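Local coordinates for protein R.MvaI (Kocuria varians, PDB 2OAA) that is a type II restriction endonuclease of the PDDEXK clan that binds DNA and calcium and probably cleaves both strands at a short recognition sequence, at residues Phe54-Ile59 against Leu163-Val168; Tyr97-Leu102 against Gly223-His228; Ile123-Glu128 against Ser197-Ile202. One frame throughout, in Å; residues are numbered along the deposited sequence. Where two conformers were deposited one is given.

Contact 1: residues Phe54-Ile59 against Leu163-Val168; sequences FHDIEI and LKYIAV. With CA (calcium ion), chain I.
Asp56 meets Tyr165 twice. Its carbonyl oxygen lies at the ring edge, near the ring plane, 3.5 Å from CD2 of Tyr165, while its carboxylate, placed between backbone N and carbonyl carbon (chi1 53°), brings OD2 to 3.5 Å from CE2 of the same ring, the two planes 67° apart. Ser5 holds OD1, and Lys164 NZ stays beyond salt-bridge range. With an alanine here the Ser5 hydroxyl would probably be left without its mate and that flank of the tyrosine ring less covered. A water lies between Asp56 O and Tyr165 N, accepting from the latter. Ile57 then crosses Tyr165 obliquely with CG1, and its CG2 reaches Ala167 CB. At Glu58 the strands lock: its N donates to Tyr165 O (2.9 Å), and its O accepts from Ala167 N (2.8 Å). The Glu58 side chain runs alongside Leu163, CG 3.6 Å from CD2, then bends at chi2 and delivers OE2 to calcium at 2.4 Å. Ile59 O binds the same ion at 2.3 Å; two waters, Asp53 and a DNA phosphate complete the site. With Lys60 hydrogen-bonded to Glu58 OE2, this parallel strand pair presents the metal site characteristic of PD-(D/E)XK nucleases.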
loop_
_atom_site.group_PDB
_atom_site.type_symbol
_atom_site.label_atom_id
_atom_site.label_comp_id
_atom_site.label_asym_id
_atom_site.label_seq_id
_atom_site.Cartn_x
_atom_site.Cartn_y
_atom_site.Cartn_z
ATOM N N PHE E 54 -5.330 -15.598 -3.911
ATOM C CA PHE E 54 -6.075 -16.605 -4.647
ATOM C C PHE E 54 -5.061 -17.465 -5.376
ATOM O O PHE E 54 -4.602 -17.115 -6.471
ATOM C CB PHE E 54 -7.003 -15.901 -5.632
ATOM C CG PHE E 54 -7.978 -16.805 -6.322
ATOM C CD1 PHE E 54 -9.266 -16.949 -5.827
ATOM C CD2 PHE E 54 -7.627 -17.476 -7.496
ATOM C CE1 PHE E 54 -10.187 -17.763 -6.473
ATOM C CE2 PHE E 54 -8.536 -18.299 -8.142
ATOM C CZ PHE E 54 -9.826 -18.439 -7.625
ATOM N N HIS E 55 -4.726 -18.607 -4.774
ATOM C CA HIS E 55 -3.613 -19.435 -5.236
ATOM C C HIS E 55 -2.364 -18.568 -5.401
ATOM O O HIS E 55 -1.864 -18.049 -4.403
ATOM C CB HIS E 55 -3.989 -20.215 -6.493
ATOM C CG HIS E 55 -5.067 -21.215 -6.254
ATOM N ND1 HIS E 55 -4.823 -22.444 -5.680
ATOM C CD2 HIS E 55 -6.400 -21.156 -6.476
ATOM C CE1 HIS E 55 -5.962 -23.111 -5.579
ATOM N NE2 HIS E 55 -6.934 -22.348 -6.049
ATOM N N ASP E 56 -1.878 -18.375 -6.625
ATOM C CA ASP E 56 -0.663 -17.565 -6.826
ATOM C C ASP E 56 -0.932 -16.130 -7.258
ATOM O O ASP E 56 -0.001 -15.401 -7.605
ATOM C CB ASP E 56 0.295 -18.246 -7.818
ATOM C CG ASP E 56 -0.362 -18.611 -9.140
ATOM O OD1 ASP E 56 -1.579 -18.398 -9.308
ATOM O OD2 ASP E 56 0.376 -19.128 -10.025
ATOM N N ILE E 57 -2.204 -15.728 -7.220
ATOM C CA ILE E 57 -2.617 -14.412 -7.709
ATOM C C ILE E 57 -3.013 -13.480 -6.565
ATOM O O ILE E 57 -3.792 -13.858 -5.691
ATOM C CB ILE E 57 -3.792 -14.532 -8.714
ATOM C CG1 ILE E 57 -3.396 -15.448 -9.880
ATOM C CG2 ILE E 57 -4.221 -13.149 -9.218
ATOM C CD1 ILE E 57 -4.590 -16.077 -10.591
ATOM N N GLU E 58 -2.472 -12.260 -6.587
ATOM C CA GLU E 58 -2.831 -11.224 -5.642
ATOM C C GLU E 58 -4.064 -10.485 -6.162
ATOM O O GLU E 58 -4.161 -10.200 -7.349
ATOM C CB GLU E 58 -1.650 -10.248 -5.512
ATOM C CG GLU E 58 -1.943 -8.978 -4.749
ATOM C CD GLU E 58 -2.144 -9.189 -3.266
ATOM O OE1 GLU E 58 -1.785 -10.278 -2.748
ATOM O OE2 GLU E 58 -2.645 -8.238 -2.611
ATOM N N ILE E 59 -4.992 -10.174 -5.268
ATOM C CA ILE E 59 -6.191 -9.424 -5.623
ATOM C C ILE E 59 -6.169 -8.085 -4.891
ATOM O O ILE E 59 -5.827 -8.016 -3.716
ATOM C CB ILE E 59 -7.448 -10.203 -5.232
ATOM C CG1 ILE E 59 -7.550 -11.475 -6.072
ATOM C CG2 ILE E 59 -8.678 -9.315 -5.411
ATOM C CD1 ILE E 59 -8.668 -12.402 -5.645
ATOM N N LEU E 163 3.450 -10.779 -5.387
ATOM C CA LEU E 163 3.005 -9.842 -6.442
ATOM C C LEU E 163 3.393 -10.229 -7.902
ATOM O O LEU E 163 3.521 -9.342 -8.747
ATOM C CB LEU E 163 3.477 -8.412 -6.139
ATOM C CG LEU E 163 2.918 -7.787 -4.859
ATOM C CD1 LEU E 163 3.545 -6.412 -4.711
ATOM C CD2 LEU E 163 1.407 -7.672 -4.866
ATOM N N LYS E 164 3.501 -11.519 -8.188
ATOM C CA LYS E 164 3.774 -11.974 -9.562
ATOM C C LYS E 164 2.606 -11.619 -10.489
ATOM O O LYS E 164 2.807 -11.165 -11.619
ATOM C CB LYS E 164 4.027 -13.480 -9.560
ATOM C CG LYS E 164 4.334 -14.125 -10.912
ATOM C CD LYS E 164 4.781 -15.597 -10.720
ATOM C CE LYS E 164 3.875 -16.377 -9.741
ATOM N NZ LYS E 164 4.436 -17.670 -9.219
ATOM N N TYR E 165 1.380 -11.804 -9.996
ATOM C CA TYR E 165 0.196 -11.510 -10.776
ATOM C C TYR E 165 -0.727 -10.663 -9.922
ATOM O O TYR E 165 -1.234 -11.146 -8.910
ATOM C CB TYR E 165 -0.549 -12.798 -11.188
ATOM C CG TYR E 165 0.310 -13.894 -11.780
ATOM C CD1 TYR E 165 0.868 -13.770 -13.054
ATOM C CD2 TYR E 165 0.526 -15.069 -11.076
ATOM C CE1 TYR E 165 1.641 -14.792 -13.597
ATOM C CE2 TYR E 165 1.298 -16.091 -11.612
ATOM C CZ TYR E 165 1.847 -15.947 -12.862
ATOM O OH TYR E 165 2.614 -16.971 -13.365
ATOM N N ILE E 166 -0.953 -9.415 -10.317
ATOM C CA ILE E 166 -1.801 -8.529 -9.518
ATOM C C ILE E 166 -3.123 -8.238 -10.245
ATOM O O ILE E 166 -3.134 -7.500 -11.232
ATOM C CB ILE E 166 -1.087 -7.203 -9.202
ATOM C CG1 ILE E 166 0.319 -7.460 -8.626
ATOM C CG2 ILE E 166 -1.953 -6.355 -8.267
ATOM C CD1 ILE E 166 1.148 -6.186 -8.467
ATOM N N ALA E 167 -4.210 -8.831 -9.768
ATOM C CA ALA E 167 -5.542 -8.562 -10.305
ATOM C C ALA E 167 -6.127 -7.364 -9.594
ATOM O O ALA E 167 -6.454 -7.445 -8.408
ATOM C CB ALA E 167 -6.468 -9.769 -10.104
ATOM N N VAL E 168 -6.241 -6.249 -10.303
ATOM C CA VAL E 168 -6.791 -5.034 -9.719
ATOM C C VAL E 168 -8.243 -4.911 -10.128
ATOM O O VAL E 168 -8.552 -4.844 -11.323
ATOM C CB VAL E 168 -6.022 -3.785 -10.193
ATOM C CG1 VAL E 168 -6.549 -2.512 -9.485
ATOM C CG2 VAL E 168 -4.529 -3.958 -9.935
HETATM CA CA CA I . -4.886 -8.494 -1.699
HETATM O O HOH W 1 0.851 -12.826 -7.265
HETATM O O HOH W 2 -4.672 -6.187 -1.290
HETATM O O HOH W 3 -7.100 -8.807 -0.947
#

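Contact 2: residues Tyr97-Leu102 against Gly223-His228. With nucleotides of chain B.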
loop_
_atom_site.group_PDB
_atom_site.type_symbol
_atom_site.label_atom_id
_atom_site.label_comp_id
_atom_site.label_asym_id
_atom_site.label_seq_id
_atom_site.Cartn_x
_atom_site.Cartn_y
_atom_site.Cartn_z
ATOM N N TYR E 97 -4.283 11.261 21.928
ATOM C CA TYR E 97 -4.100 10.276 22.991
ATOM C C TYR E 97 -2.766 10.418 23.719
ATOM O O TYR E 97 -2.518 9.721 24.702
ATOM C CB TYR E 97 -4.187 8.856 22.431
ATOM C CG TYR E 97 -5.398 8.572 21.577
ATOM C CD1 TYR E 97 -6.676 8.482 22.141
ATOM C CD2 TYR E 97 -5.265 8.375 20.206
ATOM C CE1 TYR E 97 -7.791 8.207 21.346
ATOM C CE2 TYR E 97 -6.360 8.100 19.411
ATOM C CZ TYR E 97 -7.619 8.016 19.980
ATOM O OH TYR E 97 -8.691 7.740 19.155
ATOM N N GLY E 98 -1.898 11.298 23.225
ATOM C CA GLY E 98 -0.553 11.454 23.786
ATOM C C GLY E 98 0.510 10.603 23.106
ATOM O O GLY E 98 1.646 10.540 23.572
ATOM N N ASN E 99 0.132 9.929 22.020
ATOM C CA ASN E 99 1.099 9.217 21.178
ATOM C C ASN E 99 1.827 10.182 20.280
ATOM O O ASN E 99 1.324 11.266 19.981
ATOM C CB ASN E 99 0.413 8.237 20.226
ATOM C CG ASN E 99 -0.450 7.227 20.931
ATOM O OD1 ASN E 99 0.015 6.494 21.805
ATOM N ND2 ASN E 99 -1.710 7.142 20.514
ATOM N N ASN E 100 2.997 9.766 19.814
ATOM C CA ASN E 100 3.550 10.357 18.603
ATOM C C ASN E 100 3.004 9.566 17.425
ATOM O O ASN E 100 2.933 8.334 17.464
ATOM C CB ASN E 100 5.074 10.304 18.588
ATOM C CG ASN E 100 5.720 11.577 19.113
ATOM O OD1 ASN E 100 5.059 12.446 19.690
ATOM N ND2 ASN E 100 7.021 11.702 18.894
ATOM N N ILE E 101 2.597 10.291 16.391
ATOM C CA ILE E 101 2.175 9.673 15.133
ATOM C C ILE E 101 3.051 10.191 14.008
ATOM O O ILE E 101 3.687 11.244 14.124
ATOM C CB ILE E 101 0.677 9.944 14.810
ATOM C CG1 ILE E 101 0.400 11.451 14.692
ATOM C CG2 ILE E 101 -0.231 9.271 15.838
ATOM C CD1 ILE E 101 -1.051 11.788 14.237
ATOM N N LEU E 102 3.092 9.445 12.912
ATOM C CA LEU E 102 3.895 9.846 11.756
ATOM C C LEU E 102 3.306 9.250 10.500
ATOM O O LEU E 102 3.523 8.069 10.202
ATOM C CB LEU E 102 5.359 9.401 11.913
ATOM C CG LEU E 102 6.357 9.819 10.834
ATOM C CD1 LEU E 102 6.428 11.346 10.735
ATOM C CD2 LEU E 102 7.738 9.208 11.092
ATOM N N GLY E 223 -6.651 4.192 21.309
ATOM C CA GLY E 223 -5.651 5.124 21.812
ATOM C C GLY E 223 -4.227 4.611 21.741
ATOM O O GLY E 223 -3.276 5.354 22.003
ATOM N N LYS E 224 -4.073 3.338 21.393
ATOM C CA LYS E 224 -2.752 2.740 21.301
ATOM C C LYS E 224 -2.150 2.965 19.928
ATOM O O LYS E 224 -2.868 3.140 18.940
ATOM C CB LYS E 224 -2.792 1.244 21.613
ATOM C CG LYS E 224 -3.259 0.934 23.038
ATOM C CD LYS E 224 -2.701 -0.385 23.545
ATOM C CE LYS E 224 -3.203 -0.682 24.951
ATOM N NZ LYS E 224 -3.152 0.530 25.832
ATOM N N THR E 225 -0.823 2.969 19.872
ATOM C CA THR E 225 -0.104 3.131 18.612
ATOM C C THR E 225 -0.490 2.059 17.592
ATOM O O THR E 225 -0.610 0.873 17.930
ATOM C CB THR E 225 1.426 3.150 18.840
ATOM O OG1 THR E 225 1.782 4.352 19.538
ATOM C CG2 THR E 225 2.171 3.115 17.528
ATOM N N HIS E 226 -0.689 2.500 16.352
ATOM C CA HIS E 226 -1.070 1.628 15.251
ATOM C C HIS E 226 -0.209 1.926 14.033
ATOM O O HIS E 226 -0.503 2.864 13.268
ATOM C CB HIS E 226 -2.527 1.850 14.873
ATOM C CG HIS E 226 -3.051 0.838 13.912
ATOM N ND1 HIS E 226 -4.288 0.942 13.309
ATOM C CD2 HIS E 226 -2.495 -0.308 13.445
ATOM C CE1 HIS E 226 -4.482 -0.116 12.537
ATOM N NE2 HIS E 226 -3.412 -0.891 12.606
ATOM N N ASP E 227 0.846 1.141 13.856
ATOM C CA ASP E 227 1.658 1.210 12.644
ATOM C C ASP E 227 0.946 0.342 11.616
ATOM O O ASP E 227 0.865 -0.885 11.779
ATOM C CB ASP E 227 3.055 0.684 12.951
ATOM C CG ASP E 227 4.013 0.811 11.784
ATOM O OD1 ASP E 227 3.597 1.191 10.664
ATOM O OD2 ASP E 227 5.211 0.501 12.004
ATOM N N HIS E 228 0.401 0.982 10.580
ATOM C CA HIS E 228 -0.282 0.256 9.509
ATOM C C HIS E 228 0.700 -0.446 8.593
ATOM O O HIS E 228 0.300 -1.133 7.652
ATOM C CB HIS E 228 -1.150 1.197 8.664
ATOM C CG HIS E 228 -2.163 1.977 9.444
ATOM N ND1 HIS E 228 -3.441 1.508 9.684
ATOM C CD2 HIS E 228 -2.094 3.202 10.016
ATOM C CE1 HIS E 228 -4.110 2.420 10.373
ATOM N NE2 HIS E 228 -3.317 3.459 10.579
ATOM P P DG B 7 -10.170 3.594 12.380
ATOM O OP1 DG B 7 -11.303 3.831 13.314
ATOM O OP2 DG B 7 -8.804 3.410 12.920
ATOM O "O5'" DG B 7 -10.495 2.317 11.487
ATOM C "C5'" DG B 7 -11.768 2.143 10.886
ATOM C "C4'" DG B 7 -12.014 0.676 10.623
ATOM O "O4'" DG B 7 -10.974 0.189 9.736
ATOM C "C3'" DG B 7 -11.948 -0.221 11.858
ATOM O "O3'" DG B 7 -12.820 -1.335 11.667
ATOM C "C2'" DG B 7 -10.492 -0.650 11.886
ATOM C "C1'" DG B 7 -10.159 -0.772 10.403
ATOM N N9 DG B 7 -8.758 -0.491 10.087
ATOM C C8 DG B 7 -8.028 0.617 10.452
ATOM N N7 DG B 7 -6.777 0.556 10.073
ATOM C C5 DG B 7 -6.676 -0.658 9.407
ATOM C C6 DG B 7 -5.555 -1.282 8.797
ATOM O O6 DG B 7 -4.388 -0.870 8.724
ATOM N N1 DG B 7 -5.890 -2.512 8.242
ATOM C C2 DG B 7 -7.143 -3.077 8.275
ATOM N N2 DG B 7 -7.266 -4.280 7.689
ATOM N N3 DG B 7 -8.198 -2.509 8.842
ATOM C C4 DG B 7 -7.893 -1.310 9.389
ATOM P P DA B 6 -6.712 8.599 11.579
ATOM O OP1 DA B 6 -7.712 9.231 12.480
ATOM O OP2 DA B 6 -5.450 8.068 12.151
ATOM O "O5'" DA B 6 -7.437 7.419 10.792
ATOM C "C5'" DA B 6 -8.806 7.536 10.398
ATOM C "C4'" DA B 6 -9.250 6.293 9.661
ATOM O "O4'" DA B 6 -8.465 6.095 8.471
ATOM C "C3'" DA B 6 -9.097 4.978 10.412
ATOM O "O3'" DA B 6 -10.172 4.823 11.342
ATOM C "C2'" DA B 6 -9.194 3.973 9.281
ATOM C "C1'" DA B 6 -8.540 4.718 8.108
ATOM N N9 DA B 6 -7.192 4.268 7.777
ATOM C C8 DA B 6 -6.005 4.936 7.947
ATOM N N7 DA B 6 -4.960 4.275 7.515
ATOM C C5 DA B 6 -5.493 3.087 7.031
ATOM C C6 DA B 6 -4.906 1.963 6.425
ATOM N N6 DA B 6 -3.598 1.849 6.176
ATOM N N1 DA B 6 -5.723 0.946 6.070
ATOM C C2 DA B 6 -7.035 1.065 6.302
ATOM N N3 DA B 6 -7.704 2.075 6.853
ATOM C C4 DA B 6 -6.866 3.066 7.197
ATOM P P DG B 8 -12.913 -2.495 12.773
ATOM O OP1 DG B 8 -14.305 -3.013 12.696
ATOM O OP2 DG B 8 -12.378 -2.025 14.077
ATOM O "O5'" DG B 8 -11.934 -3.595 12.169
ATOM C "C5'" DG B 8 -11.185 -4.473 12.995
ATOM C "C4'" DG B 8 -10.370 -5.402 12.128
ATOM O "O4'" DG B 8 -9.484 -4.661 11.265
ATOM C "C3'" DG B 8 -9.450 -6.353 12.873
ATOM O "O3'" DG B 8 -10.216 -7.457 13.361
ATOM C "C2'" DG B 8 -8.490 -6.767 11.774
ATOM C "C1'" DG B 8 -8.356 -5.481 10.950
ATOM N N9 DG B 8 -7.149 -4.702 11.212
ATOM C C8 DG B 8 -7.084 -3.437 11.746
ATOM N N7 DG B 8 -5.865 -2.978 11.832
ATOM C C5 DG B 8 -5.076 -4.001 11.329
ATOM C C6 DG B 8 -3.668 -4.077 11.159
ATOM O O6 DG B 8 -2.812 -3.223 11.424
ATOM N N1 DG B 8 -3.283 -5.297 10.617
ATOM C C2 DG B 8 -4.139 -6.317 10.279
ATOM N N2 DG B 8 -3.571 -7.425 9.777
ATOM N N3 DG B 8 -5.454 -6.256 10.424
ATOM C C4 DG B 8 -5.850 -5.078 10.950
HETATM O O HOH W 4 1.318 6.203 17.535
#
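Tyr97 lays one face of its ring on Gly223, whose CA sits over the ring centre, 3.4 Å from the centroid and 11° off the normal, in a CH-pi contact. Its chi1 of -51° carries the ring toward Gly223 and chi2 of -71° turns its face to the CA, while the hydroxyl is anchored beyond it by His217 and Lys222. A CB on Gly223 would be pressed against CD1 of Tyr97 and, independently of the ring, its backbone angles would jam that CB against the preceding carbonyl O, so the close approach needs a residue without a side chain. The same glycine is gripped a second time: Asn99 ND2 donates to Gly223 O over 2.8 Å in a nearly straight bond. The oxygen lies almost in the amide plane of Asn99, yet the donor stands well above the carbonyl plane of Gly223. Asn99 OD1 and Thr225 OG1 come to 3.6 Å, a doubtful approach because Thr225 has two conformers.

Beyond this clasp, the strand begun by Thr225 reaches the DNA. His226 NE2 donates to O6 of DG8 of chain B at 2.7 Å, and His228 ND1 donates to O6 of DG7 of chain B, also at 2.7 Å. The two imidazoles overlap partly, ND1 of His228 lying over one face of His226, while N7 of DA6 of chain B lies over the other face of His228. Backbone oxygens of Asp227 and His228 accept from cytosine N4 groups. Guanine O6 and cytosine N4 lie in the major groove, whose direct readout here is consistent with sequence recognition by a restriction endonuclease.

Contact 3: residues Ile123-Glu128 against Ser197-Ile202; sequences IDIDWE and SLCRGI. With CA (calcium ion), chain J.
Ile125 is the central bump of the strand, and it fits into the hollow between Cys199 and Ile202, one turn apart on the helix. Three of its side-chain carbons divide the work. CG1 lies 3.6 Å from Cys199 O, CG2 rests 4.0 Å from Cys199 CB, and CD1 reaches 3.8 Å to Ile202 CG2. With CG1 beside the backbone N (chi1 -56°) and CD1 folded back (chi2 -65°), the isoleucine is compact, and it crosses Ile202 at about a right angle.

The helix returns bumps. CG2 of Ile202 enters the notch between Ile123 and Ile125, lying 3.7 Å from Ile123 CG2. Likewise Cys199 CB fills the angle between Ile125 CG2 and the far corner of the Trp127 indole, 3.7 Å from its CH2 atom. Trp127 closes that end as a flat wall: one face receives Ile125 CG2, while the ring edge looks at the backbone N of Arg200. A hydrogen bond from NE1 to Glu203 OE1 would help hold the ring's rotation. Phe152 and Val132 extend the apolar patch.

Asp124 points away from the helix. Its OD1 binds calcium at 2.6 Å and Ile125 O binds it at 2.3 Å, with five waters completing seven ligands. One short strand thus alternates a hydrated metal side with an apolar side; the axes of strand 123-126 and helix 197-202 come within 8.9 Å, their directions 139° apart. Helix 195-204 packs across the edge strand of an antiparallel sheet (119-126, 131-138, 143-151), a helix-on-sheet layer, with Ile202 also on Ile207 and Val209 of strand 207-215.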
loop_
_atom_site.group_PDB
_atom_site.type_symbol
_atom_site.label_atom_id
_atom_site.label_comp_id
_atom_site.label_asym_id
_atom_site.label_seq_id
_atom_site.Cartn_x
_atom_site.Cartn_y
_atom_site.Cartn_z
ATOM N N ILE E 123 13.212 9.968 -0.228
ATOM C CA ILE E 123 13.833 8.663 -0.478
ATOM C C ILE E 123 15.025 8.829 -1.399
ATOM O O ILE E 123 14.942 9.537 -2.406
ATOM C CB ILE E 123 12.834 7.663 -1.127
ATOM C CG1 ILE E 123 11.617 7.449 -0.224
ATOM C CG2 ILE E 123 13.525 6.322 -1.480
ATOM C CD1 ILE E 123 11.920 6.833 1.142
ATOM N N ASP E 124 16.131 8.186 -1.039
ATOM C CA ASP E 124 17.247 8.017 -1.957
ATOM C C ASP E 124 17.297 6.580 -2.417
ATOM O O ASP E 124 17.402 5.654 -1.608
ATOM C CB ASP E 124 18.594 8.387 -1.329
ATOM C CG ASP E 124 19.767 8.173 -2.310
ATOM O OD1 ASP E 124 19.562 8.251 -3.552
ATOM O OD2 ASP E 124 20.897 7.936 -1.837
ATOM N N ILE E 125 17.202 6.384 -3.723
ATOM C CA ILE E 125 17.452 5.078 -4.286
ATOM C C ILE E 125 18.940 4.994 -4.551
ATOM O O ILE E 125 19.484 5.749 -5.375
ATOM C CB ILE E 125 16.688 4.828 -5.581
ATOM C CG1 ILE E 125 15.183 5.042 -5.369
ATOM C CG2 ILE E 125 17.002 3.426 -6.098
ATOM C CD1 ILE E 125 14.513 4.060 -4.403
ATOM N N ASP E 126 19.600 4.095 -3.833
ATOM C CA ASP E 126 21.046 3.948 -3.949
ATOM C C ASP E 126 21.293 2.749 -4.845
ATOM O O ASP E 126 21.298 1.602 -4.397
ATOM C CB ASP E 126 21.657 3.765 -2.558
ATOM C CG ASP E 126 23.167 3.689 -2.577
ATOM O OD1 ASP E 126 23.769 3.454 -3.656
ATOM O OD2 ASP E 126 23.759 3.820 -1.480
ATOM N N TRP E 127 21.467 3.016 -6.135
ATOM C CA TRP E 127 21.608 1.951 -7.112
ATOM C C TRP E 127 22.948 1.217 -6.985
ATOM O O TRP E 127 23.048 0.063 -7.360
ATOM C CB TRP E 127 21.445 2.504 -8.526
ATOM C CG TRP E 127 20.074 3.027 -8.828
ATOM C CD1 TRP E 127 19.672 4.335 -8.821
ATOM C CD2 TRP E 127 18.935 2.254 -9.212
ATOM N NE1 TRP E 127 18.336 4.419 -9.170
ATOM C CE2 TRP E 127 17.866 3.155 -9.412
ATOM C CE3 TRP E 127 18.710 0.882 -9.399
ATOM C CZ2 TRP E 127 16.598 2.733 -9.803
ATOM C CZ3 TRP E 127 17.450 0.458 -9.795
ATOM C CH2 TRP E 127 16.401 1.391 -9.985
ATOM N N GLU E 128 23.974 1.892 -6.471
ATOM C CA GLU E 128 25.264 1.239 -6.239
ATOM C C GLU E 128 25.188 0.184 -5.130
ATOM O O GLU E 128 25.633 -0.953 -5.315
ATOM C CB GLU E 128 26.359 2.269 -5.938
ATOM C CG GLU E 128 27.675 1.638 -5.501
ATOM C CD GLU E 128 28.794 2.646 -5.290
ATOM O OE1 GLU E 128 28.702 3.778 -5.814
ATOM O OE2 GLU E 128 29.772 2.289 -4.599
ATOM N N SER E 197 11.949 -2.034 -11.555
ATOM C CA SER E 197 10.900 -1.098 -11.958
ATOM C C SER E 197 10.294 -0.383 -10.736
ATOM O O SER E 197 10.040 0.828 -10.797
ATOM C CB SER E 197 9.862 -1.748 -12.882
ATOM O OG SER E 197 8.919 -2.529 -12.177
ATOM N N LEU E 198 10.133 -1.096 -9.619
ATOM C CA LEU E 198 9.667 -0.481 -8.377
ATOM C C LEU E 198 10.545 0.707 -7.985
ATOM O O LEU E 198 10.051 1.800 -7.696
ATOM C CB LEU E 198 9.639 -1.521 -7.255
ATOM C CG LEU E 198 9.043 -1.068 -5.917
ATOM C CD1 LEU E 198 7.525 -1.147 -5.920
ATOM C CD2 LEU E 198 9.614 -1.913 -4.786
ATOM N N CYS E 199 11.852 0.487 -7.986
ATOM C CA CYS E 199 12.780 1.501 -7.501
ATOM C C CYS E 199 12.905 2.679 -8.469
ATOM O O CYS E 199 13.035 3.817 -8.037
ATOM C CB CYS E 199 14.122 0.863 -7.161
ATOM S SG CYS E 199 13.984 -0.153 -5.648
ATOM N N ARG E 200 12.824 2.410 -9.776
ATOM C CA ARG E 200 12.735 3.474 -10.777
ATOM C C ARG E 200 11.490 4.328 -10.518
ATOM O O ARG E 200 11.539 5.553 -10.596
ATOM C CB ARG E 200 12.707 2.873 -12.188
ATOM C CG ARG E 200 12.307 3.833 -13.306
ATOM C CD ARG E 200 12.615 3.261 -14.705
ATOM N NE ARG E 200 12.015 1.941 -14.947
ATOM C CZ ARG E 200 10.757 1.732 -15.341
ATOM N NH1 ARG E 200 10.333 0.489 -15.542
ATOM N NH2 ARG E 200 9.918 2.752 -15.533
ATOM N N GLY E 201 10.374 3.682 -10.192
ATOM C CA GLY E 201 9.151 4.431 -9.925
ATOM C C GLY E 201 9.254 5.289 -8.681
ATOM O O GLY E 201 8.721 6.401 -8.640
ATOM N N ILE E 202 9.927 4.771 -7.657
ATOM C CA ILE E 202 10.146 5.570 -6.454
ATOM C C ILE E 202 11.008 6.777 -6.805
ATOM O O ILE E 202 10.686 7.902 -6.423
ATOM C CB ILE E 202 10.786 4.746 -5.333
ATOM C CG1 ILE E 202 9.850 3.618 -4.892
ATOM C CG2 ILE E 202 11.111 5.661 -4.140
ATOM C CD1 ILE E 202 10.520 2.610 -3.998
HETATM CA CA CA J . 20.529 7.733 -5.861
HETATM O O HOH W 5 22.312 7.299 -4.103
HETATM O O HOH W 6 18.039 8.176 -6.160
HETATM O O HOH W 7 22.170 5.976 -6.972
HETATM O O HOH W 8 22.187 9.264 -6.437
HETATM O O HOH W 9 20.078 7.792 -8.298
#

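How the contacts relate
From the N terminus the chain lays down the first halves of all three contacts in turn: 54-59, 97-102 and 123-128. Segment 163-168 then closes contact 1, the helical segment 197-202 closes contact 3, and 223-228 closes contact 2. Contact 3 is therefore nested within the loop of contact 2, while contact 1 crosses both. Contact 1 joins two strands of the mixed sheet, contact 3 ties helix 195-204 to the three-stranded sheet, and contact 2 links strands 100-106 and 225-234, which flank 207-215. Contacts 1 and 2, centres about 31 Å apart, lie on opposite sides of the chain's centre, setting the calcium site shared with the DNA phosphate apart from the base-reading strand.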